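Local coordinates for ribosomal RNA small subunit methyltransferase E (Thermotoga maritima, PDB 1Z85), which probably methylates N3 of the uracil ring of a specific uridine in 16S rRNA, taking the methyl group from S-adenosyl-L-methionine, at residues Val90-Arg95 against Val184-Glu189; His117-Ser122 against Gly190-Lys195; Gly160-Leu165 against Ser202-Val207. All blocks are in the same frame, centred on the assembly; numbering follows the deposited sequence.

Contact 1: Val90-Arg95 against Val184-Glu189; sequences VVPIGR and VVVGPE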
ATOM      1  N   VAL B  90      10.347  -6.774 -12.806  1.00 39.16           N
ATOM      2  CA  VAL B  90      11.091  -7.952 -12.338  1.00 37.53           C
ATOM      3  C   VAL B  90      10.787  -8.127 -10.867  1.00 35.78           C
ATOM      4  O   VAL B  90      11.099  -7.229 -10.060  1.00 39.63           O
ATOM      5  CB  VAL B  90      12.578  -7.787 -12.499  1.00 36.72           C
ATOM      6  CG1 VAL B  90      13.303  -8.973 -11.926  1.00 36.66           C
ATOM      7  CG2 VAL B  90      12.901  -7.599 -13.973  1.00 41.66           C
ATOM      8  N   VAL B  91      10.072  -9.223 -10.569  1.00 36.53           N
ATOM      9  CA  VAL B  91       9.681  -9.646  -9.216  1.00 35.59           C
ATOM     10  C   VAL B  91      10.694 -10.674  -8.688  1.00 38.78           C
ATOM     11  O   VAL B  91      11.004 -11.677  -9.356  1.00 39.20           O
ATOM     12  CB  VAL B  91       8.266 -10.224  -9.231  1.00 40.62           C
ATOM     13  CG1 VAL B  91       7.849 -10.852  -7.852  1.00 40.38           C
ATOM     14  CG2 VAL B  91       7.255  -9.125  -9.671  1.00 39.42           C
ATOM     15  N   PRO B  92      11.282 -10.395  -7.513  1.00 39.16           N
ATOM     16  CA  PRO B  92      12.193 -11.350  -6.924  1.00 36.46           C
ATOM     17  C   PRO B  92      11.450 -12.603  -6.457  1.00 38.18           C
ATOM     18  O   PRO B  92      10.351 -12.496  -5.886  1.00 37.53           O
ATOM     19  CB  PRO B  92      12.801 -10.594  -5.740  1.00 37.54           C
ATOM     20  CG  PRO B  92      11.796  -9.521  -5.405  1.00 43.83           C
ATOM     21  CD  PRO B  92      11.117  -9.173  -6.699  1.00 39.24           C
ATOM     22  N   ILE B  93      12.045 -13.763  -6.743  1.00 35.25           N
ATOM     23  CA  ILE B  93      11.617 -15.047  -6.232  1.00 37.02           C
ATOM     24  C   ILE B  93      12.117 -15.149  -4.791  1.00 40.34           C
ATOM     25  O   ILE B  93      13.300 -15.325  -4.551  1.00 34.47           O
ATOM     26  CB  ILE B  93      12.138 -16.208  -7.073  1.00 38.76           C
ATOM     27  CG1 ILE B  93      11.505 -16.170  -8.468  1.00 40.72           C
ATOM     28  CG2 ILE B  93      11.823 -17.511  -6.421  1.00 39.88           C
ATOM     29  CD1 ILE B  93      12.206 -17.083  -9.501  1.00 38.01           C
ATOM     30  N   GLY B  94      11.185 -14.959  -3.846  1.00 37.66           N
ATOM     31  CA  GLY B  94      11.499 -14.889  -2.413  1.00 38.25           C
ATOM     32  C   GLY B  94      10.360 -15.466  -1.585  1.00 38.86           C
ATOM     33  O   GLY B  94       9.606 -16.303  -2.072  1.00 39.66           O
ATOM     34  N   ARG B  95      10.277 -15.086  -0.323  1.00 37.98           N
ATOM     35  CA  ARG B  95       9.259 -15.607   0.554  1.00 37.50           C
ATOM     36  C   ARG B  95       7.912 -15.393  -0.054  1.00 39.20           C
ATOM     37  O   ARG B  95       7.620 -14.288  -0.604  1.00 36.46           O
ATOM     38  CB  ARG B  95       9.342 -14.940   1.932  1.00 38.78           C
ATOM     39  CG  ARG B  95      10.535 -15.448   2.701  1.00 43.81           C
ATOM     40  CD  ARG B  95      10.533 -14.997   4.141  1.00 47.55           C
ATOM     41  NE  ARG B  95      10.563 -13.537   4.255  1.00 39.21           N
ATOM     42  CZ  ARG B  95       9.551 -12.814   4.739  1.00 52.46           C
ATOM     43  NH1 ARG B  95       8.453 -13.406   5.163  1.00 55.25           N
ATOM     44  NH2 ARG B  95       9.642 -11.495   4.827  1.00 48.85           N
ATOM     45  N   VAL B 184      10.763  -2.028 -14.373  1.00 39.01           N
ATOM     46  CA  VAL B 184      11.083  -1.776 -12.980  1.00 39.40           C
ATOM     47  C   VAL B 184      11.591  -3.067 -12.355  1.00 40.15           C
ATOM     48  O   VAL B 184      10.945  -4.085 -12.479  1.00 39.78           O
ATOM     49  CB  VAL B 184       9.836  -1.355 -12.167  1.00 38.17           C
ATOM     50  CG1 VAL B 184      10.245  -0.908 -10.791  1.00 43.25           C
ATOM     51  CG2 VAL B 184       9.036  -0.238 -12.892  1.00 37.55           C
ATOM     52  N   VAL B 185      12.737  -2.992 -11.688  1.00 40.94           N
ATOM     53  CA  VAL B 185      13.425  -4.125 -11.062  1.00 39.10           C
ATOM     54  C   VAL B 185      13.237  -3.932  -9.570  1.00 39.13           C
ATOM     55  O   VAL B 185      13.861  -3.063  -8.982  1.00 35.87           O
ATOM     56  CB  VAL B 185      14.961  -4.119 -11.412  1.00 38.28           C
ATOM     57  CG1 VAL B 185      15.749  -5.209 -10.688  1.00 39.67           C
ATOM     58  CG2 VAL B 185      15.176  -4.272 -12.877  1.00 45.63           C
ATOM     59  N   VAL B 186      12.295  -4.670  -8.967  1.00 41.49           N
ATOM     60  CA  VAL B 186      12.157  -4.694  -7.503  1.00 36.62           C
ATOM     61  C   VAL B 186      13.279  -5.563  -6.852  1.00 38.66           C
ATOM     62  O   VAL B 186      13.440  -6.741  -7.146  1.00 41.70           O
ATOM     63  CB  VAL B 186      10.784  -5.264  -7.105  1.00 35.50           C
ATOM     64  CG1 VAL B 186      10.653  -5.324  -5.589  1.00 38.49           C
ATOM     65  CG2 VAL B 186       9.638  -4.438  -7.751  1.00 39.65           C
ATOM     66  N   GLY B 187      14.005  -4.999  -5.921  1.00 40.82           N
ATOM     67  CA  GLY B 187      15.125  -5.705  -5.310  1.00 40.27           C
ATOM     68  C   GLY B 187      14.744  -6.805  -4.336  1.00 40.20           C
ATOM     69  O   GLY B 187      13.623  -6.823  -3.776  1.00 38.06           O
ATOM     70  N   PRO B 188      15.676  -7.744  -4.113  1.00 38.93           N
ATOM     71  CA  PRO B 188      15.415  -8.852  -3.209  1.00 39.31           C
ATOM     72  C   PRO B 188      15.466  -8.474  -1.712  1.00 39.75           C
ATOM     73  O   PRO B 188      16.079  -7.486  -1.318  1.00 37.22           O
ATOM     74  CB  PRO B 188      16.519  -9.842  -3.561  1.00 40.88           C
ATOM     75  CG  PRO B 188      17.659  -8.991  -3.964  1.00 39.65           C
ATOM     76  CD  PRO B 188      17.036  -7.796  -4.666  1.00 38.98           C
ATOM     77  N   GLU B 189      14.823  -9.287  -0.879  1.00 39.29           N
ATOM     78  CA  GLU B 189      14.775  -9.019   0.552  1.00 38.40           C
ATOM     79  C   GLU B 189      16.147  -8.922   1.246  1.00 37.81           C
ATOM     80  O   GLU B 189      16.357  -8.055   2.064  1.00 37.81           O
ATOM     81  CB  GLU B 189      13.896 -10.065   1.224  1.00 41.21           C
ATOM     82  CG  GLU B 189      13.697  -9.833   2.719  1.00 43.77           C
ATOM     83  CD  GLU B 189      12.849 -10.897   3.384  1.00 44.72           C
ATOM     84  OE1 GLU B 189      12.591 -11.978   2.787  1.00 39.93           O
ATOM     85  OE2 GLU B 189      12.453 -10.633   4.535  1.00 46.59           O
TER
HETATM   86  O   HOH W   1      12.358 -13.155   0.504  1.00 30.53           O
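In the parallel sheet of the SPOUT-class methyltransferase domain, the strands 87-92 and 182-186 are neighbours, and this contact follows them past their C-terminal ends into the loops beyond. Val90 sits between two residues of the partner strand: its N donates to Val184 O at 2.8 Å, and its O accepts from Val186 N at 3.0 Å. Val90 and Val185 form the bridge, their side chains side by side and pointing the same way. In both, CG2 is anti to the carbonyl carbon, and these two methyls meet at 4.2 Å, on the face where Val90 also touches His117 and Val185 touches Val162. Where the strands end, proline takes over. The Pro92 ring slants across Val186, its CD 3.4 Å from Val186 O, while CG reaches Gly187 O and CB lies 4.0 Å from Pro188 CA. Having no N-H of its own, Pro92 meets the partner chain here with ring carbons.

Beyond this buried part the two loops are joined by charge. Arg95, at the N-cap of helix 96-108, grips Glu189 side-on: NE donates to OE1, on its syn lone pair, at 2.9 Å, and NH2 donates to OE2 at 3.0 Å. Both oxygens lie near the guanidinium plane, yet the planes of the two groups are 45° apart, and NH2 comes to OE2 from above the carboxylate. An extended Glu189 chain and an Arg95 chain bent at chi3 (-60°) bring the groups together. A water bridges Arg95 N to Glu189 OE1, and Arg95 NH1 pairs with Glu97. Strand pairing that gives way to joined loops at the C-terminal edge of a parallel sheet is an arrangement of alpha/beta folds, here the alpha/beta knot.

Contact 2: His117-Ser122 against Gly190-Lys195; sequences HKFERS and GGFSEK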
ATOM      1  N   HIS B 117      12.768 -13.407 -11.137  1.00 38.42           N
ATOM      2  CA  HIS B 117      14.193 -13.629 -11.013  1.00 37.79           C
ATOM      3  C   HIS B 117      14.622 -14.044  -9.580  1.00 37.29           C
ATOM      4  O   HIS B 117      14.188 -13.512  -8.584  1.00 41.57           O
ATOM      5  CB  HIS B 117      14.944 -12.355 -11.498  1.00 40.85           C
ATOM      6  CG  HIS B 117      16.433 -12.527 -11.615  1.00 27.48           C
ATOM      7  ND1 HIS B 117      17.317 -11.945 -10.726  1.00 35.97           N
ATOM      8  CD2 HIS B 117      17.191 -13.217 -12.501  1.00 38.87           C
ATOM      9  CE1 HIS B 117      18.555 -12.293 -11.048  1.00 33.09           C
ATOM     10  NE2 HIS B 117      18.512 -13.024 -12.151  1.00 36.48           N
ATOM     11  N   LYS B 118      15.465 -15.040  -9.505  1.00 40.98           N
ATOM     12  CA  LYS B 118      16.056 -15.447  -8.260  1.00 43.66           C
ATOM     13  C   LYS B 118      17.416 -14.710  -8.086  1.00 39.82           C
ATOM     14  O   LYS B 118      18.449 -15.036  -8.719  1.00 37.70           O
ATOM     15  CB  LYS B 118      16.221 -16.969  -8.281  1.00 46.59           C
ATOM     16  CG  LYS B 118      16.560 -17.687  -6.939  1.00 53.01           C
ATOM     17  CD  LYS B 118      17.339 -19.007  -7.326  1.00 49.00           C
ATOM     18  CE  LYS B 118      17.476 -20.053  -6.208  1.00 62.25           C
ATOM     19  NZ  LYS B 118      17.467 -21.496  -6.725  1.00 61.38           N
ATOM     20  N   PHE B 119      17.418 -13.712  -7.208  1.00 38.72           N
ATOM     21  CA  PHE B 119      18.642 -12.919  -6.959  1.00 39.05           C
ATOM     22  C   PHE B 119      19.609 -13.783  -6.191  1.00 40.56           C
ATOM     23  O   PHE B 119      19.202 -14.817  -5.631  1.00 38.35           O
ATOM     24  CB  PHE B 119      18.309 -11.622  -6.226  1.00 40.59           C
ATOM     25  CG  PHE B 119      17.554 -10.622  -7.087  1.00 42.22           C
ATOM     26  CD1 PHE B 119      16.167 -10.726  -7.264  1.00 39.12           C
ATOM     27  CD2 PHE B 119      18.214  -9.602  -7.726  1.00 44.30           C
ATOM     28  CE1 PHE B 119      15.472  -9.845  -8.059  1.00 37.69           C
ATOM     29  CE2 PHE B 119      17.516  -8.701  -8.519  1.00 39.97           C
ATOM     30  CZ  PHE B 119      16.139  -8.823  -8.685  1.00 42.61           C
ATOM     31  N   GLU B 120      20.885 -13.378  -6.157  1.00 43.07           N
ATOM     32  CA  GLU B 120      21.945 -14.236  -5.618  1.00 44.28           C
ATOM     33  C   GLU B 120      21.725 -14.587  -4.143  1.00 42.36           C
ATOM     34  O   GLU B 120      22.035 -15.692  -3.709  1.00 42.74           O
ATOM     35  CB  GLU B 120      23.351 -13.623  -5.855  1.00 45.27           C
ATOM     36  CG  GLU B 120      23.852 -13.797  -7.311  1.00 50.55           C
ATOM     37  CD  GLU B 120      25.135 -13.002  -7.707  1.00 53.30           C
ATOM     38  OE1 GLU B 120      25.761 -12.273  -6.880  1.00 55.43           O
ATOM     39  OE2 GLU B 120      25.507 -13.115  -8.906  1.00 64.10           O
ATOM     40  N   ARG B 121      21.165 -13.665  -3.372  1.00 41.53           N
ATOM     41  CA  ARG B 121      20.929 -13.932  -1.952  1.00 42.32           C
ATOM     42  C   ARG B 121      19.672 -14.726  -1.583  1.00 41.35           C
ATOM     43  O   ARG B 121      19.464 -14.969  -0.392  1.00 43.16           O
ATOM     44  CB  ARG B 121      20.967 -12.620  -1.182  1.00 40.23           C
ATOM     45  CG  ARG B 121      22.393 -12.094  -1.100  1.00 41.23           C
ATOM     46  CD  ARG B 121      22.449 -10.810  -0.389  1.00 41.57           C
ATOM     47  NE  ARG B 121      23.780 -10.210  -0.456  1.00 40.93           N
ATOM     48  CZ  ARG B 121      24.060  -9.020   0.060  1.00 39.50           C
ATOM     49  NH1 ARG B 121      23.112  -8.322   0.659  1.00 43.38           N
ATOM     50  NH2 ARG B 121      25.276  -8.518  -0.030  1.00 39.93           N
ATOM     51  N   SER B 122      18.868 -15.135  -2.566  1.00 38.94           N
ATOM     52  CA  SER B 122      17.640 -15.925  -2.313  1.00 40.87           C
ATOM     53  C   SER B 122      17.874 -17.370  -2.665  1.00 41.85           C
ATOM     54  O   SER B 122      18.524 -17.639  -3.647  1.00 37.40           O
ATOM     55  CB  SER B 122      16.497 -15.455  -3.172  1.00 39.94           C
ATOM     56  OG  SER B 122      15.330 -16.245  -3.004  1.00 42.89           O
ATOM     57  N   GLY B 190      17.094  -9.778   0.889  1.00 39.99           N
ATOM     58  CA  GLY B 190      18.419  -9.754   1.518  1.00 40.91           C
ATOM     59  C   GLY B 190      19.380  -8.760   0.878  1.00 39.74           C
ATOM     60  O   GLY B 190      20.545  -8.710   1.257  1.00 42.23           O
ATOM     61  N   GLY B 191      18.912  -7.986  -0.104  1.00 39.35           N
ATOM     62  CA  GLY B 191      19.734  -6.952  -0.752  1.00 39.36           C
ATOM     63  C   GLY B 191      20.407  -7.453  -2.013  1.00 37.64           C
ATOM     64  O   GLY B 191      20.565  -8.660  -2.204  1.00 36.70           O
ATOM     65  N   PHE B 192      20.762  -6.527  -2.900  1.00 37.21           N
ATOM     66  CA  PHE B 192      21.613  -6.872  -4.042  1.00 37.58           C
ATOM     67  C   PHE B 192      23.007  -7.307  -3.527  1.00 37.60           C
ATOM     68  O   PHE B 192      23.539  -6.754  -2.575  1.00 38.05           O
ATOM     69  CB  PHE B 192      21.769  -5.691  -5.020  1.00 40.11           C
ATOM     70  CG  PHE B 192      20.465  -5.184  -5.608  1.00 32.89           C
ATOM     71  CD1 PHE B 192      19.705  -5.985  -6.433  1.00 35.24           C
ATOM     72  CD2 PHE B 192      20.038  -3.886  -5.370  1.00 36.29           C
ATOM     73  CE1 PHE B 192      18.500  -5.519  -6.988  1.00 38.62           C
ATOM     74  CE2 PHE B 192      18.874  -3.414  -5.941  1.00 34.24           C
ATOM     75  CZ  PHE B 192      18.085  -4.242  -6.727  1.00 36.35           C
ATOM     76  N   SER B 193      23.579  -8.329  -4.135  1.00 39.08           N
ATOM     77  CA  SER B 193      24.984  -8.630  -3.937  1.00 37.63           C
ATOM     78  C   SER B 193      25.719  -7.506  -4.637  1.00 39.13           C
ATOM     79  O   SER B 193      25.087  -6.644  -5.259  1.00 40.87           O
ATOM     80  CB  SER B 193      25.335  -9.987  -4.546  1.00 38.48           C
ATOM     81  OG  SER B 193      25.204  -9.958  -5.953  1.00 37.79           O
ATOM     82  N   GLU B 194      27.037  -7.491  -4.514  1.00 39.97           N
ATOM     83  CA  GLU B 194      27.854  -6.451  -5.114  1.00 41.84           C
ATOM     84  C   GLU B 194      27.964  -6.621  -6.633  1.00 41.34           C
ATOM     85  O   GLU B 194      28.084  -5.642  -7.366  1.00 41.89           O
ATOM     86  CB  GLU B 194      29.257  -6.430  -4.480  1.00 43.91           C
ATOM     87  CG  GLU B 194      29.318  -5.764  -3.093  1.00 48.62           C
ATOM     88  N   LYS B 195      27.960  -7.860  -7.093  1.00 42.17           N
ATOM     89  CA  LYS B 195      27.915  -8.149  -8.510  1.00 43.51           C
ATOM     90  C   LYS B 195      26.619  -7.605  -9.105  1.00 43.38           C
ATOM     91  O   LYS B 195      26.648  -6.934 -10.122  1.00 43.25           O
ATOM     92  CB  LYS B 195      27.973  -9.651  -8.729  1.00 43.63           C
ATOM     93  CG  LYS B 195      28.998 -10.103  -9.747  1.00 48.94           C
ATOM     94  CD  LYS B 195      29.098 -11.646  -9.782  1.00 47.98           C
ATOM     95  CE  LYS B 195      30.411 -12.190  -9.182  1.00 58.82           C
ATOM     96  NZ  LYS B 195      30.746 -13.528  -9.787  1.00 58.34           N
TER
HETATM   97  O   HOH W   2      20.861 -10.605  -3.954  1.00 34.31           O
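Two loops at the C-terminal edge of the alpha/beta knot sheet meet here: a type I beta turn, Phe119 to Ser122, which follows strand 113-117, and the glycine-containing approach to helix 194-201, whose N-cap is Ser193. The apolar part is the pair Phe119 and Phe192. The two side chains run side by side and point the same way, but their rings meet obliquely, with planes 58° apart and centroids 5.8 Å apart, and Phe119 CE2 arrives at the edge of the Phe192 ring, 3.7 Å from CE1. One face of Phe119 is covered by His117, whose ND1 stands over the ring centre; Pro92 and Pro188 also pack on Phe119.

Among the polar contacts, Ser193 OG donates to Glu120 OE1 at 2.6 Å, coming from well above the carboxylate plane. The chi1 of Ser193, 66°, sets OG between its backbone N and carbonyl carbon, where the same oxygen also caps a backbone N in the first turn of the helix. Glu196 completes the joint from the helix side, its two carboxylate oxygens accepting from Ser193 N and Glu120 N. The Lys195 side chain crosses that of Glu120 at about a right angle; the opposite charges stand near but apart, so any attraction between them is probably modest.

Arg121 works mainly on backbone carbonyls. Its chain is extended from CG to NE and runs along Gly190 and Gly191, with CD 3.4 Å from Gly191 O. The carbonyl oxygen of Phe192 lies over one face of the guanidinium, toward its rim. A water accepts from Arg121 N and donates to Gly191 O, a further tie between the two loops. At the tip of the side chain, Arg121 NH1 donates to Gly190 O, which lies almost exactly in the guanidinium plane, at 2.7 Å.

Contact 3: Gly160-Leu165 against Ser202-Val207; sequences GNVITL and SSTTIV
Val162 lays its CG1 against the methyl of Thr204, CG1 to CG2 3.5 Å, closer than carbons usually pack. The two side chains cross at a slant, and CG1 of Val162 is anti to its backbone N (chi1 -167°), which turns it to the threonine. The hydroxyl of Thr204 points to Thr164 instead: Thr164 OG1 donates to Thr204 OG1 at 2.6 Å, the side chains meeting at about a right angle. Thr204 OG1 is also bonded to Leu200 O at the end of helix 194-201, so the three groups form a short chain of polar contacts from strand to helix. With chi1 at 85°, that oxygen stands between the Thr204 backbone N and carbonyl carbon.

The backbones run parallel, and the bridges are Ile163 with Thr205 and Thr164 with Ile206. Thr205 N donates to Val162 O at 3.0 Å; Thr164 N then donates to Thr205 O at 2.7 Å, the straightest of the three backbone bonds, at 168°. Val207 N closes the series on Thr164 O at 2.8 Å. Between these bonds two alpha-carbons add C-H...O contacts, Ile163 CA to Thr205 O and Ile206 CA to Thr164 O. Before the pairing begins, a water accepts from Val162 N and donates to Ser203 O, linking the backbones where they diverge.

Side chains divide between the two faces. Ile163 and Thr205 share one, where Ile163 CG2 also touches Val207 CG1 at 4.1 Å; Thr164 and Ile206 share the other, where Ile206 CG1 comes up to the Thr164 CB and where Phe192 and Leu200 also pack on Thr164. The short strand 205-206, paired to strand 161-165, forms the margin of the parallel sheet within this chain of the alpha/beta knot fold.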
ATOM      1  N   GLY B 160      16.228  -0.819 -23.125  1.00 43.51           N
ATOM      2  CA  GLY B 160      15.393   0.313 -22.847  1.00 47.80           C
ATOM      3  C   GLY B 160      15.624   0.887 -21.466  1.00 47.46           C
ATOM      4  O   GLY B 160      16.621   0.618 -20.800  1.00 49.05           O
ATOM      5  N   ASN B 161      14.665   1.693 -21.062  1.00 47.29           N
ATOM      6  CA  ASN B 161      14.684   2.398 -19.798  1.00 44.81           C
ATOM      7  C   ASN B 161      14.452   1.395 -18.679  1.00 42.23           C
ATOM      8  O   ASN B 161      13.432   0.740 -18.683  1.00 43.90           O
ATOM      9  CB  ASN B 161      13.550   3.437 -19.831  1.00 47.41           C
ATOM     10  CG  ASN B 161      13.795   4.605 -18.928  1.00 40.40           C
ATOM     11  OD1 ASN B 161      14.577   4.526 -17.990  1.00 40.07           O
ATOM     12  ND2 ASN B 161      13.114   5.695 -19.198  1.00 45.16           N
ATOM     13  N   VAL B 162      15.405   1.251 -17.759  1.00 38.17           N
ATOM     14  CA  VAL B 162      15.212   0.444 -16.564  1.00 38.17           C
ATOM     15  C   VAL B 162      15.385   1.287 -15.301  1.00 37.71           C
ATOM     16  O   VAL B 162      16.277   2.128 -15.206  1.00 34.47           O
ATOM     17  CB  VAL B 162      16.185  -0.741 -16.514  1.00 39.66           C
ATOM     18  CG1 VAL B 162      15.775  -1.751 -15.437  1.00 40.18           C
ATOM     19  CG2 VAL B 162      16.304  -1.445 -17.912  1.00 34.88           C
ATOM     20  N   ILE B 163      14.478   1.066 -14.354  1.00 40.44           N
ATOM     21  CA  ILE B 163      14.477   1.716 -13.051  1.00 41.03           C
ATOM     22  C   ILE B 163      14.616   0.619 -11.988  1.00 40.69           C
ATOM     23  O   ILE B 163      13.835  -0.340 -11.993  1.00 41.04           O
ATOM     24  CB  ILE B 163      13.122   2.415 -12.768  1.00 42.28           C
ATOM     25  CG1 ILE B 163      12.690   3.310 -13.915  1.00 46.96           C
ATOM     26  CG2 ILE B 163      13.187   3.244 -11.458  1.00 48.24           C
ATOM     27  CD1 ILE B 163      13.457   4.546 -13.991  1.00 46.80           C
ATOM     28  N   THR B 164      15.570   0.765 -11.077  1.00 40.03           N
ATOM     29  CA  THR B 164      15.769  -0.227 -10.012  1.00 42.63           C
ATOM     30  C   THR B 164      15.292   0.339  -8.674  1.00 42.43           C
ATOM     31  O   THR B 164      15.741   1.394  -8.256  1.00 39.21           O
ATOM     32  CB  THR B 164      17.241  -0.644  -9.915  1.00 43.32           C
ATOM     33  OG1 THR B 164      17.639  -1.232 -11.147  1.00 41.53           O
ATOM     34  CG2 THR B 164      17.456  -1.675  -8.798  1.00 49.22           C
ATOM     35  N   LEU B 165      14.348  -0.357  -8.051  1.00 44.40           N
ATOM     36  CA  LEU B 165      13.961  -0.117  -6.673  1.00 48.53           C
ATOM     37  C   LEU B 165      14.865  -0.896  -5.676  1.00 49.39           C
ATOM     38  O   LEU B 165      14.643  -2.083  -5.398  1.00 47.37           O
ATOM     39  CB  LEU B 165      12.494  -0.528  -6.451  1.00 49.47           C
ATOM     40  CG  LEU B 165      11.963  -0.515  -5.002  1.00 51.26           C
ATOM     41  CD1 LEU B 165      12.261   0.829  -4.280  1.00 56.77           C
ATOM     42  CD2 LEU B 165      10.459  -0.842  -5.018  1.00 52.83           C
ATOM     43  N   SER B 202      25.367   0.351 -13.504  1.00 48.61           N
ATOM     44  CA  SER B 202      25.827   0.538 -14.853  1.00 50.68           C
ATOM     45  C   SER B 202      24.767   0.463 -15.944  1.00 50.47           C
ATOM     46  O   SER B 202      25.022   0.901 -17.055  1.00 51.95           O
ATOM     47  CB  SER B 202      26.914  -0.512 -15.172  1.00 51.82           C
ATOM     48  OG  SER B 202      26.320  -1.717 -15.625  1.00 54.02           O
ATOM     49  N   SER B 203      23.611  -0.125 -15.679  1.00 52.40           N
ATOM     50  CA  SER B 203      22.625  -0.352 -16.748  1.00 54.03           C
ATOM     51  C   SER B 203      21.241   0.270 -16.503  1.00 55.12           C
ATOM     52  O   SER B 203      20.407   0.339 -17.426  1.00 54.40           O
ATOM     53  CB  SER B 203      22.455  -1.859 -16.962  1.00 55.15           C
ATOM     54  OG  SER B 203      21.697  -2.441 -15.904  1.00 55.41           O
ATOM     55  N   THR B 204      20.989   0.693 -15.265  1.00 55.45           N
ATOM     56  CA  THR B 204      19.664   1.147 -14.857  1.00 54.06           C
ATOM     57  C   THR B 204      19.810   2.369 -14.004  1.00 54.40           C
ATOM     58  O   THR B 204      20.938   2.787 -13.695  1.00 53.90           O
ATOM     59  CB  THR B 204      18.876   0.074 -14.040  1.00 53.99           C
ATOM     60  OG1 THR B 204      19.222   0.136 -12.653  1.00 47.80           O
ATOM     61  CG2 THR B 204      19.134  -1.361 -14.562  1.00 56.71           C
ATOM     62  N   THR B 205      18.654   2.912 -13.620  1.00 53.81           N
ATOM     63  CA  THR B 205      18.545   4.103 -12.780  1.00 54.21           C
ATOM     64  C   THR B 205      18.002   3.699 -11.396  1.00 56.84           C
ATOM     65  O   THR B 205      16.904   3.146 -11.303  1.00 53.65           O
ATOM     66  CB  THR B 205      17.583   5.126 -13.446  1.00 53.54           C
ATOM     67  OG1 THR B 205      18.169   5.598 -14.664  1.00 47.16           O
ATOM     68  CG2 THR B 205      17.235   6.317 -12.502  1.00 51.94           C
ATOM     69  N   ILE B 206      18.738   3.994 -10.319  1.00 60.47           N
ATOM     70  CA  ILE B 206      18.366   3.460  -8.986  1.00 62.28           C
ATOM     71  C   ILE B 206      17.617   4.457  -8.029  1.00 62.66           C
ATOM     72  O   ILE B 206      17.983   5.627  -7.892  1.00 60.76           O
ATOM     73  CB  ILE B 206      19.581   2.740  -8.307  1.00 63.20           C
ATOM     74  CG1 ILE B 206      20.363   1.902  -9.360  1.00 65.17           C
ATOM     75  CG2 ILE B 206      19.091   1.865  -7.129  1.00 65.55           C
ATOM     76  CD1 ILE B 206      21.331   0.809  -8.809  1.00 64.08           C
ATOM     77  N   VAL B 207      16.568   3.943  -7.374  1.00 63.03           N
ATOM     78  CA  VAL B 207      15.674   4.724  -6.508  1.00 63.07           C
ATOM     79  C   VAL B 207      15.226   3.931  -5.236  1.00 62.59           C
ATOM     80  O   VAL B 207      15.570   2.749  -5.029  1.00 57.83           O
ATOM     81  CB  VAL B 207      14.401   5.236  -7.313  1.00 62.82           C
ATOM     82  CG1 VAL B 207      14.792   5.807  -8.703  1.00 59.66           C
ATOM     83  CG2 VAL B 207      13.337   4.137  -7.459  1.00 60.89           C
TER
HETATM   84  O   HOH W   3      18.296   2.116 -18.465  1.00 49.37           O

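How the contacts relate
Contacts 1 and 3 lie in the same parallel sheet, on neighbouring strands: Val185 of contact 1 bonds by its backbone to Ile163 and Leu165 of contact 3. Contact 1 is the more buried, its centre nearer that of the chain, and pairs interior strands; contact 3 pairs a strand with the edge of the sheet. Contact 2 is the most outlying, made by loops beyond the strands, and replaces strand pairing with side-chain grips on carbonyls and a helix cap. Phe192 ties it to both others, its CZ packing on Gly187 and Thr164, while Ile93 meets Ser122 and His117.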